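Local atomic coordinates of dnab-like replicative helicase (PDB entry 3BH0), a protein that probably unwinds double-stranded DNA 5'-3' in phage replication at the expense of ATP, the chain here being the helicase's ATPase domain. Residues 68-73 against 208-213; 165-170 against 185-190. One frame throughout, in Å; residues are numbered along the deposited sequence.

Overall arrangement
From the N terminus, the chain first reaches 68-73, which runs from a loop into strand 70-74 and waits 135 residues for its partner, 208-213 on helix 202-220. Within that long loop, interaction 2 opens and closes: helix 164-176 supplies 165-170, and 185-190 follows, starting on strand 183-188. Interaction 2 is thus a short helix-to-strand loop, 15 residues between the segments, lying within the longer loop of interaction 1. Both press a helix onto the same sheet of a RecA-like core, their centres about 10 Å apart. They meet directly where L213 CD2 lies 3.5 Å from I187 CD1, so the strand residue I187 touches both I167 of helix 164-176 and L213 of helix 202-220.

Interaction 1: 68-73 against 208-213; sequences RNFVLI and QISRDL
The phenyl ring of F70 receives L213 over one of its faces. The L213 CB atom lies 4.1 Å from the centroid of the F70 ring and 29° off its normal, a CH-pi contact displaced toward the outer end of the ring, where CB comes within 3.8 Å of F70 CZ. L213 CD1 adds a looser touch at 4.1 Å from the same CZ. Next to this, F70 CE2 approaches the S210 carbonyl oxygen obliquely at 3.8 Å, and the S210 hydroxyl lies a little farther off. No hydrogen bond joins the two segments, and the three touching residues are buried.

What brings the ring here is the F70 side chain, with CG anti to the backbone N (chi1 176°), which carries the phenyl group out from the strand to the helix. In the RecA-like fold this is a helix laid on the parallel part of the sheet: helix 202-220 connects strands 183-188 and 223-228 in a beta-alpha-beta unit, and the second of these strands is the neighbour of strand 70-74. The latter leads into a loop that fits the Walker A pattern, followed by helix 81-93.

Around the ring, V224 and A226 of strand 223-228 pack against F70, while L190 packs on L213. The F70 backbone N is bonded to the D258 carboxylate, which also forms a salt bridge with R68. On the helix, the S210 hydroxyl is taken up by D256, so the polar group beside the ring is satisfied. One turn apart along the helix, Q208 NE2 donates to D212 OD2 at 3.0 Å with an N-H...O angle of 162°. The acceptor lies close to the Q208 amide plane, but the donor arrives well above the plane of the D212 carboxylate.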
# COMPACT_ATOMS: atom_id res chain seq x y z
N ARG A 68 -9.72 6.77 8.53
CA ARG A 68 -9.13 6.26 9.77
C ARG A 68 -8.30 4.96 9.63
O ARG A 68 -7.61 4.53 10.58
CB ARG A 68 -10.22 6.12 10.84
CG ARG A 68 -11.03 4.82 10.82
CD ARG A 68 -10.68 3.92 12.01
NE ARG A 68 -11.31 2.60 11.87
CZ ARG A 68 -11.22 1.60 12.74
NH1 ARG A 68 -10.51 1.71 13.85
NH2 ARG A 68 -11.84 0.46 12.48
N ASN A 69 -8.35 4.34 8.45
CA ASN A 69 -7.84 2.98 8.25
C ASN A 69 -6.34 2.83 8.40
O ASN A 69 -5.55 3.67 7.98
CB ASN A 69 -8.27 2.41 6.89
CG ASN A 69 -9.77 2.25 6.74
OD1 ASN A 69 -10.26 2.07 5.63
ND2 ASN A 69 -10.51 2.30 7.86
N PHE A 70 -5.96 1.72 9.02
CA PHE A 70 -4.59 1.29 9.07
C PHE A 70 -4.57 -0.02 8.28
O PHE A 70 -5.09 -1.04 8.74
CB PHE A 70 -4.15 1.11 10.52
CG PHE A 70 -2.76 0.58 10.67
CD1 PHE A 70 -1.76 0.92 9.78
CD2 PHE A 70 -2.46 -0.26 11.73
CE1 PHE A 70 -0.48 0.42 9.92
CE2 PHE A 70 -1.17 -0.77 11.89
CZ PHE A 70 -0.18 -0.42 10.98
N VAL A 71 -4.01 0.04 7.07
CA VAL A 71 -3.96 -1.13 6.22
C VAL A 71 -2.56 -1.67 6.03
O VAL A 71 -1.58 -0.94 5.90
CB VAL A 71 -4.80 -0.99 4.89
CG1 VAL A 71 -5.27 0.41 4.69
CG2 VAL A 71 -4.06 -1.49 3.67
N LEU A 72 -2.49 -2.99 6.09
CA LEU A 72 -1.27 -3.75 6.01
C LEU A 72 -1.23 -4.57 4.71
O LEU A 72 -2.18 -5.24 4.36
CB LEU A 72 -1.19 -4.66 7.24
CG LEU A 72 0.20 -5.11 7.65
CD1 LEU A 72 0.94 -3.94 8.34
CD2 LEU A 72 0.10 -6.31 8.56
N ILE A 73 -0.12 -4.45 3.99
CA ILE A 73 0.14 -5.25 2.80
C ILE A 73 1.36 -6.08 3.16
O ILE A 73 2.48 -5.58 3.19
CB ILE A 73 0.43 -4.39 1.54
CG1 ILE A 73 -0.78 -3.51 1.20
CG2 ILE A 73 0.74 -5.29 0.36
CD1 ILE A 73 -0.52 -2.46 0.16
N GLN A 208 4.80 -1.39 19.52
CA GLN A 208 4.76 0.08 19.63
C GLN A 208 4.62 0.74 18.27
O GLN A 208 3.74 1.57 18.08
CB GLN A 208 6.01 0.63 20.33
CG GLN A 208 6.27 2.13 20.06
CD GLN A 208 7.16 2.37 18.83
OE1 GLN A 208 8.18 1.70 18.66
NE2 GLN A 208 6.78 3.31 17.98
N ILE A 209 5.47 0.35 17.31
CA ILE A 209 5.33 0.88 15.95
C ILE A 209 3.90 0.72 15.43
O ILE A 209 3.34 1.64 14.85
CB ILE A 209 6.34 0.25 14.96
CG1 ILE A 209 7.78 0.64 15.33
CG2 ILE A 209 6.00 0.68 13.52
CD1 ILE A 209 8.85 -0.24 14.67
N SER A 210 3.31 -0.45 15.66
CA SER A 210 1.95 -0.76 15.19
C SER A 210 0.87 0.13 15.84
O SER A 210 0.06 0.74 15.14
CB SER A 210 1.66 -2.26 15.38
OG SER A 210 0.26 -2.53 15.40
N ARG A 211 0.88 0.20 17.17
CA ARG A 211 -0.07 1.05 17.91
C ARG A 211 0.01 2.49 17.45
O ARG A 211 -1.02 3.12 17.18
CB ARG A 211 0.18 1.00 19.43
CG ARG A 211 -0.31 -0.26 20.09
CD ARG A 211 -0.19 -0.17 21.60
NE ARG A 211 1.19 0.05 22.03
CZ ARG A 211 2.02 -0.93 22.35
NH1 ARG A 211 1.60 -2.18 22.28
NH2 ARG A 211 3.28 -0.67 22.75
N ASP A 212 1.24 2.99 17.33
CA ASP A 212 1.49 4.39 16.96
C ASP A 212 1.04 4.70 15.53
O ASP A 212 0.51 5.81 15.26
CB ASP A 212 2.97 4.76 17.21
CG ASP A 212 3.35 4.74 18.71
OD1 ASP A 212 2.46 4.50 19.55
OD2 ASP A 212 4.54 4.96 19.06
N LEU A 213 1.21 3.73 14.63
CA LEU A 213 0.79 3.89 13.23
C LEU A 213 -0.72 4.01 13.13
O LEU A 213 -1.24 4.77 12.32
CB LEU A 213 1.31 2.76 12.33
CG LEU A 213 2.78 2.92 11.90
CD1 LEU A 213 3.28 1.71 11.13
CD2 LEU A 213 3.02 4.22 11.10

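Interaction 2: 165-170 against 185-190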
# COMPACT_ATOMS: atom_id res chain seq x y z
N ASN A 165 7.30 8.83 14.81
CA ASN A 165 7.34 10.22 15.20
C ASN A 165 7.76 11.10 14.03
O ASN A 165 7.09 12.09 13.70
CB ASN A 165 8.32 10.38 16.36
CG ASN A 165 7.94 11.51 17.28
OD1 ASN A 165 8.17 12.69 16.96
ND2 ASN A 165 7.34 11.17 18.42
N TYR A 166 8.85 10.70 13.38
CA TYR A 166 9.34 11.37 12.18
C TYR A 166 8.25 11.44 11.12
O TYR A 166 8.07 12.47 10.48
CB TYR A 166 10.59 10.65 11.66
CG TYR A 166 11.10 11.19 10.35
CD1 TYR A 166 12.13 12.13 10.31
CD2 TYR A 166 10.55 10.77 9.13
CE1 TYR A 166 12.59 12.64 9.08
CE2 TYR A 166 10.99 11.26 7.92
CZ TYR A 166 12.02 12.19 7.90
OH TYR A 166 12.45 12.67 6.69
N ILE A 167 7.51 10.35 10.94
CA ILE A 167 6.49 10.28 9.88
C ILE A 167 5.26 11.10 10.24
O ILE A 167 4.63 11.70 9.36
CB ILE A 167 6.11 8.80 9.55
CG1 ILE A 167 7.33 8.07 8.98
CG2 ILE A 167 4.88 8.74 8.64
CD1 ILE A 167 7.12 6.61 8.67
N TRP A 168 4.92 11.10 11.53
CA TRP A 168 3.90 11.96 12.12
C TRP A 168 4.11 13.40 11.69
O TRP A 168 3.21 14.05 11.16
CB TRP A 168 3.96 11.89 13.65
CG TRP A 168 2.71 12.36 14.32
CD1 TRP A 168 2.18 13.62 14.29
CD2 TRP A 168 1.82 11.57 15.12
NE1 TRP A 168 1.01 13.66 15.01
CE2 TRP A 168 0.76 12.41 15.52
CE3 TRP A 168 1.81 10.23 15.53
CZ2 TRP A 168 -0.30 11.96 16.34
CZ3 TRP A 168 0.76 9.77 16.34
CH2 TRP A 168 -0.29 10.65 16.73
N SER A 169 5.31 13.89 11.96
CA SER A 169 5.72 15.24 11.58
C SER A 169 5.45 15.58 10.11
O SER A 169 4.88 16.63 9.80
CB SER A 169 7.19 15.43 11.94
OG SER A 169 7.59 16.76 11.68
N LYS A 170 5.83 14.66 9.21
CA LYS A 170 5.69 14.87 7.76
C LYS A 170 4.26 14.82 7.27
O LYS A 170 3.87 15.54 6.37
CB LYS A 170 6.56 13.87 7.00
CG LYS A 170 8.01 13.85 7.44
CD LYS A 170 8.78 15.11 6.98
CE LYS A 170 10.13 15.15 7.64
NZ LYS A 170 11.05 16.13 6.98
N VAL A 185 -0.61 7.68 3.76
CA VAL A 185 0.78 7.45 4.17
C VAL A 185 1.19 6.01 3.87
O VAL A 185 0.71 5.08 4.52
CB VAL A 185 0.98 7.83 5.66
CG1 VAL A 185 2.45 7.73 6.07
CG2 VAL A 185 0.44 9.24 5.92
N MET A 186 2.05 5.83 2.87
CA MET A 186 2.56 4.50 2.51
C MET A 186 3.93 4.30 3.11
O MET A 186 4.82 5.14 2.95
CB MET A 186 2.67 4.32 1.00
CG MET A 186 1.36 4.29 0.24
SD MET A 186 1.49 3.28 -1.27
CE MET A 186 1.15 1.65 -0.60
N ILE A 187 4.13 3.17 3.80
CA ILE A 187 5.42 2.91 4.40
C ILE A 187 6.13 1.69 3.79
O ILE A 187 5.72 0.55 4.02
CB ILE A 187 5.31 2.86 5.94
CG1 ILE A 187 4.54 4.11 6.41
CG2 ILE A 187 6.71 2.74 6.59
CD1 ILE A 187 4.01 4.06 7.79
N ASP A 188 7.16 1.94 2.97
CA ASP A 188 7.93 0.80 2.43
C ASP A 188 8.69 0.13 3.52
O ASP A 188 9.86 0.35 3.82
CB ASP A 188 8.81 1.04 1.20
CG ASP A 188 9.31 -0.30 0.56
OD1 ASP A 188 9.09 -1.41 1.14
OD2 ASP A 188 9.93 -0.25 -0.52
N TYR A 189 7.85 -0.71 4.10
CA TYR A 189 8.07 -1.74 5.05
C TYR A 189 8.38 -1.37 6.47
O TYR A 189 9.35 -0.69 6.78
CB TYR A 189 8.55 -3.07 4.42
CG TYR A 189 9.85 -3.68 4.81
CD1 TYR A 189 9.94 -4.50 5.94
CD2 TYR A 189 10.96 -3.57 3.98
CE1 TYR A 189 11.13 -5.13 6.27
CE2 TYR A 189 12.16 -4.21 4.29
CZ TYR A 189 12.23 -4.98 5.44
OH TYR A 189 13.41 -5.58 5.76
N LEU A 190 7.42 -1.81 7.29
CA LEU A 190 7.22 -1.42 8.65
C LEU A 190 8.36 -1.82 9.56
O LEU A 190 8.71 -1.07 10.46
CB LEU A 190 5.89 -2.03 9.14
CG LEU A 190 5.43 -1.91 10.60
CD1 LEU A 190 3.91 -1.78 10.61
CD2 LEU A 190 5.87 -3.10 11.46
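Three aliphatic side chains, I167 from the helix with V185 and I187 from the strand, make up the whole meeting of these segments, and all its contacts are apolar. I167 divides its two branches between the partners. Its CG2 methyl, anti to the backbone N, comes to 3.7 Å from V185 CG1, the two side chains slanting across one another. The longer branch, extended through CG1 (chi2 177°), carries I167 CD1 farther along the strand to meet I187 CD1 tip to tip at 4.1 Å. V185 and I187 stand two residues apart in an extended strand and so present the same side of the sheet. The helix backbone is kept well back, with the I167 and V185 CA atoms 8.6 Å apart.

Further neighbours border the patch: the H102 side chain, from strand 98-103, touches both I167 and V185, while the apolar L193 and L213 lie on I167 and I187, L213 coming from helix 202-220. Helix 164-176 belongs to a crossover that leaves strand 154-157, passes strand 98-103 and enters strand 183-188. The hydrophobic run V185-I187 followed by D188 is consistent with a Walker B motif.

No hydrogen bond crosses between the two segments; the helix bonds to itself and the strand to its neighbours in the sheet. On the helix S169 N is bonded to N165 O at 3.1 Å, whereas the next bond, from K170 N to Y166 O, is weak. The strand is held edge to edge, V185 and I187 pairing with strand 223-228 and M186 with strand 98-103.

With methyl groups alone at the interface, no directional bond joins the two segments; between them the fit probably rests on branch shape and on the burial of apolar surface.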